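DUF2235 domain-containing protein (PDB 4O5P) is a type VI secretion effector, a phospholipase of the Tle1 family that probably hydrolyses membrane phospholipids with an alpha/beta-hydrolase catalytic domain. Local coordinates at residues G377-D381 against Q658-S662; E581-Y586 against P677-F682. All coordinates share one frame; numbering follows the deposited sequence.

Interaction 1. Residues G377-D381 against Q658-S662; sequences GVHSD and QVHDS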
# COMPACT_ATOMS: atom_id res chain seq x y z
N GLY A 377 -6.76 7.28 -13.10
CA GLY A 377 -5.59 7.84 -12.44
C GLY A 377 -4.59 6.80 -11.99
O GLY A 377 -4.81 5.60 -12.12
N VAL A 378 -3.46 7.26 -11.48
CA VAL A 378 -2.45 6.35 -10.99
C VAL A 378 -2.64 6.19 -9.48
O VAL A 378 -3.69 6.56 -8.96
CB VAL A 378 -1.06 6.82 -11.37
CG1 VAL A 378 -0.96 6.88 -12.91
CG2 VAL A 378 -0.77 8.18 -10.77
N HIS A 379 -1.65 5.62 -8.79
CA HIS A 379 -1.81 5.10 -7.43
C HIS A 379 -2.45 6.14 -6.47
O HIS A 379 -3.51 5.90 -5.86
CB HIS A 379 -0.43 4.63 -6.94
CG HIS A 379 -0.43 3.92 -5.62
ND1 HIS A 379 -1.34 2.94 -5.29
CD2 HIS A 379 0.43 4.00 -4.57
CE1 HIS A 379 -1.06 2.47 -4.09
NE2 HIS A 379 -0.00 3.10 -3.63
N SER A 380 -1.82 7.31 -6.37
CA SER A 380 -2.28 8.34 -5.45
C SER A 380 -3.43 9.20 -6.00
O SER A 380 -3.98 10.05 -5.27
CB SER A 380 -1.11 9.20 -4.99
OG SER A 380 -0.28 8.44 -4.14
N ASP A 381 -3.78 8.98 -7.26
CA ASP A 381 -5.02 9.51 -7.82
C ASP A 381 -6.23 8.78 -7.24
O ASP A 381 -7.37 9.27 -7.34
CB ASP A 381 -5.04 9.39 -9.34
CG ASP A 381 -4.12 10.39 -10.01
OD1 ASP A 381 -3.99 11.51 -9.46
OD2 ASP A 381 -3.56 10.05 -11.08
N GLN A 658 -5.75 16.28 -14.31
CA GLN A 658 -6.11 15.51 -13.10
C GLN A 658 -5.24 14.27 -12.88
O GLN A 658 -4.81 14.02 -11.76
CB GLN A 658 -7.59 15.14 -13.12
CG GLN A 658 -8.49 16.16 -12.39
CD GLN A 658 -8.68 17.47 -13.13
OE1 GLN A 658 -8.78 17.49 -14.36
NE2 GLN A 658 -8.76 18.58 -12.39
N VAL A 659 -4.96 13.54 -13.95
CA VAL A 659 -4.24 12.28 -13.87
C VAL A 659 -2.74 12.49 -13.78
O VAL A 659 -2.12 13.08 -14.68
CB VAL A 659 -4.59 11.35 -15.06
CG1 VAL A 659 -3.72 10.08 -15.04
CG2 VAL A 659 -6.08 11.00 -15.04
N HIS A 660 -2.14 11.98 -12.71
CA HIS A 660 -0.69 12.11 -12.51
C HIS A 660 0.07 11.01 -13.25
O HIS A 660 -0.53 10.15 -13.88
CB HIS A 660 -0.32 12.11 -11.03
CG HIS A 660 -0.76 13.33 -10.29
ND1 HIS A 660 -2.09 13.58 -10.00
CD2 HIS A 660 -0.06 14.38 -9.80
CE1 HIS A 660 -2.18 14.73 -9.35
NE2 HIS A 660 -0.97 15.24 -9.21
N ASP A 661 1.39 11.08 -13.18
CA ASP A 661 2.23 10.13 -13.89
C ASP A 661 3.20 9.62 -12.86
O ASP A 661 4.23 10.24 -12.59
CB ASP A 661 2.96 10.83 -15.05
CG ASP A 661 3.72 9.85 -15.94
OD1 ASP A 661 4.17 8.79 -15.46
OD2 ASP A 661 3.88 10.14 -17.15
N SER A 662 2.85 8.50 -12.24
CA SER A 662 3.64 8.01 -11.13
C SER A 662 4.97 7.45 -11.65
O SER A 662 5.89 7.22 -10.87
CB SER A 662 2.86 6.97 -10.36
OG SER A 662 2.48 5.91 -11.21

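Interaction 2. Residues E581-Y586 against P677-F682; sequences EFAHDY and PFTDYF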
# COMPACT_ATOMS: atom_id res chain seq x y z
N GLU A 581 11.31 9.11 -22.54
CA GLU A 581 11.27 7.65 -22.41
C GLU A 581 10.12 7.02 -23.19
O GLU A 581 10.34 6.16 -24.05
CB GLU A 581 11.21 7.22 -20.94
CG GLU A 581 12.50 7.43 -20.21
CD GLU A 581 12.46 6.90 -18.81
OE1 GLU A 581 11.36 6.79 -18.25
OE2 GLU A 581 13.53 6.60 -18.27
N PHE A 582 8.90 7.45 -22.87
CA PHE A 582 7.73 7.00 -23.61
C PHE A 582 7.93 7.15 -25.11
O PHE A 582 7.64 6.22 -25.87
CB PHE A 582 6.47 7.77 -23.21
CG PHE A 582 5.27 7.35 -24.00
CD1 PHE A 582 4.55 6.23 -23.64
CD2 PHE A 582 4.88 8.06 -25.12
CE1 PHE A 582 3.46 5.83 -24.38
CE2 PHE A 582 3.78 7.66 -25.87
CZ PHE A 582 3.07 6.55 -25.50
N ALA A 583 8.41 8.31 -25.54
CA ALA A 583 8.63 8.55 -26.97
C ALA A 583 9.57 7.51 -27.58
O ALA A 583 9.25 6.91 -28.62
CB ALA A 583 9.17 9.97 -27.19
N HIS A 584 10.73 7.31 -26.94
CA HIS A 584 11.67 6.28 -27.39
C HIS A 584 11.02 4.90 -27.51
O HIS A 584 11.11 4.24 -28.56
CB HIS A 584 12.87 6.21 -26.44
CG HIS A 584 13.90 5.21 -26.87
ND1 HIS A 584 14.08 4.00 -26.22
CD2 HIS A 584 14.80 5.23 -27.88
CE1 HIS A 584 15.05 3.33 -26.81
NE2 HIS A 584 15.50 4.04 -27.82
N ASP A 585 10.36 4.46 -26.43
CA ASP A 585 9.69 3.16 -26.43
C ASP A 585 8.67 3.05 -27.56
O ASP A 585 8.55 2.01 -28.22
CB ASP A 585 8.98 2.92 -25.09
CG ASP A 585 9.93 2.68 -23.94
OD1 ASP A 585 11.15 2.55 -24.18
OD2 ASP A 585 9.46 2.64 -22.78
N TYR A 586 7.92 4.11 -27.78
CA TYR A 586 6.80 4.03 -28.72
C TYR A 586 7.32 4.06 -30.16
O TYR A 586 6.72 3.45 -31.05
CB TYR A 586 5.80 5.15 -28.47
CG TYR A 586 4.66 5.18 -29.47
CD1 TYR A 586 3.59 4.30 -29.36
CD2 TYR A 586 4.65 6.08 -30.51
CE1 TYR A 586 2.54 4.31 -30.27
CE2 TYR A 586 3.62 6.11 -31.43
CZ TYR A 586 2.57 5.23 -31.31
OH TYR A 586 1.55 5.28 -32.24
N PRO A 677 15.29 -2.34 -21.84
CA PRO A 677 14.60 -2.70 -23.10
C PRO A 677 13.48 -1.72 -23.41
O PRO A 677 13.49 -1.06 -24.45
CB PRO A 677 14.02 -4.09 -22.81
CG PRO A 677 14.11 -4.26 -21.31
CD PRO A 677 15.28 -3.45 -20.87
N PHE A 678 12.49 -1.65 -22.52
CA PHE A 678 11.54 -0.55 -22.54
C PHE A 678 10.94 -0.38 -21.15
O PHE A 678 11.08 -1.26 -20.29
CB PHE A 678 10.47 -0.74 -23.61
CG PHE A 678 9.91 -2.14 -23.69
CD1 PHE A 678 9.01 -2.59 -22.76
CD2 PHE A 678 10.25 -2.97 -24.75
CE1 PHE A 678 8.48 -3.87 -22.85
CE2 PHE A 678 9.73 -4.23 -24.85
CZ PHE A 678 8.84 -4.69 -23.90
N THR A 679 10.28 0.75 -20.92
CA THR A 679 9.84 1.13 -19.57
C THR A 679 8.50 0.51 -19.19
O THR A 679 7.90 -0.19 -20.00
CB THR A 679 9.68 2.65 -19.46
OG1 THR A 679 8.63 3.08 -20.36
CG2 THR A 679 11.00 3.34 -19.83
N ASP A 680 8.04 0.77 -17.97
CA ASP A 680 6.76 0.23 -17.51
C ASP A 680 5.55 0.78 -18.28
O ASP A 680 4.45 0.25 -18.17
CB ASP A 680 6.60 0.47 -15.99
CG ASP A 680 7.59 -0.34 -15.17
OD1 ASP A 680 8.05 -1.39 -15.68
OD2 ASP A 680 7.92 0.08 -14.03
N TYR A 681 5.75 1.84 -19.06
CA TYR A 681 4.68 2.36 -19.91
C TYR A 681 4.17 1.29 -20.86
O TYR A 681 3.02 1.33 -21.30
CB TYR A 681 5.18 3.55 -20.74
CG TYR A 681 5.32 4.87 -19.99
CD1 TYR A 681 4.33 5.32 -19.13
CD2 TYR A 681 6.43 5.68 -20.18
CE1 TYR A 681 4.45 6.54 -18.47
CE2 TYR A 681 6.56 6.90 -19.53
CZ TYR A 681 5.57 7.32 -18.68
OH TYR A 681 5.70 8.53 -18.03
N PHE A 682 5.04 0.35 -21.21
CA PHE A 682 4.67 -0.65 -22.18
C PHE A 682 4.58 -2.04 -21.59
O PHE A 682 4.76 -3.03 -22.30
CB PHE A 682 5.57 -0.56 -23.41
CG PHE A 682 5.21 0.58 -24.30
CD1 PHE A 682 5.77 1.83 -24.11
CD2 PHE A 682 4.25 0.41 -25.30
CE1 PHE A 682 5.41 2.90 -24.92
CE2 PHE A 682 3.88 1.47 -26.13
CZ PHE A 682 4.46 2.72 -25.94

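Interaction 1. Residues G377-D381 against Q658-S662
D381 reaches across to the 658-662 loop and takes two hydrogen bonds from H660, one on each carboxylate oxygen. OD1 receives the ring ND1 of H660 at 2.9 Å through its syn lone pair; the N-H···O angle is only 140°, and the oxygen is tilted out of the imidazole plane, so this bond is bent. The backbone N of H660 makes a straighter one to OD2 (2.9 Å, 159°), again on the syn side. A third donor comes from D381's own segment: V378 N meets OD2 on the anti side at 2.8 Å. With one bond on OD1 and two on OD2, the buried carboxylate is fixed in rotation, and it ties helix 379-383 to the 658-662 loop. The first torsion of H660 (-69°) sets its ring beside its own backbone N, which lets ring and backbone reach the same carboxylate.

V378 has the largest share of the buried surface and adds the main non-polar surface beside this pair. Its CG1 lies 3.4 Å from the carbonyl O of H660, while CG2 touches both that oxygen and CB of S662. S662 OG lies 3.7 Å from V378 CB and is hydrogen-bonded to E339. Nearby, V659 CG1 comes to 3.9 Å from G377 CA.

H379, next to V378, takes no part in the contact, its ring turned to hydrogen bonds with D281 and S237. The geometry of these three residues is consistent with a Ser-His-Asp triad, S237 lying on a probable nucleophile elbow. The His-carboxylate pair H660-D381 thus joins the C-terminal family region to the segment holding H379, two residues from the putative catalytic histidine of an alpha/beta-hydrolase fold.

Interaction 2. Residues E581-Y586 against P677-F682
D585 projects from helix 571-587 toward the 677-682 loop, and each part of its side chain has a partner there. CB lies against the ring of F682, 3.5 Å from CD1. The first torsion (-70°) turns CG away from the aspartate's own carbonyl carbon and out to the loop backbone, where it sits 3.5 Å from F678 CB. Of the two oxygens, OD1 rests against CA and CB of F678, whereas OD2 accepts two hydrogen bonds from T679. The hydroxyl OG1 donates to OD2 over 2.6 Å, approaching nearly in line with the C-O bond; the backbone N comes at 2.8 Å, nearly straight at 166° but from above the carboxylate plane. T679 thus grips one buried oxygen with both side chain and backbone. The methyl CG2 of T679 points to E581, whose OE1 forms a salt bridge with R663.

Beyond this polar pair lies an aromatic cluster. F582 directs its edge at the face of Y681 in a T-shaped stack, the planes 84° apart. Toward F682 it is nearly parallel instead, but slid far enough that little of one ring lies over the other; CE1 of F582 and CE1 of F682 approach to 3.6 Å. The same F682 ring reaches Y586, its CZ lying in plane at the edge of the tyrosine ring and 3.8 Å from Y586 CB.

Two further helices pack on the cluster. R484 and I485 of helix 469-487 lie against F582, while helix 616-637 brings I626 and H627 against F682, so the 677-682 segment, with its short 3-10 turn at 680-681, sits among helices 571-587, 469-487 and 616-637 of the C-terminal region.

The centres of the two interactions lie about 18 Å apart, on the same side of the chain's centre. Along the chain their segments alternate, in the order 377-381, 581-586, 658-662, 677-682. The last two belong to one connection between helix 649-657 and strand 687-689, part of which is disordered, so this connection meets helix 379-383 at one point and helix 571-587 at the other. A direct bridge joins the contacts: D661 OD2 and Y681 OH, 2.6 Å apart, probably share a hydrogen bond, and Y488 also bonds to that carboxylate. Interaction 1 links the catalytic and C-terminal family regions, whereas interaction 2 stays within the latter, and the D661-Y681 bridge places it one step from the segment holding the putative catalytic histidine.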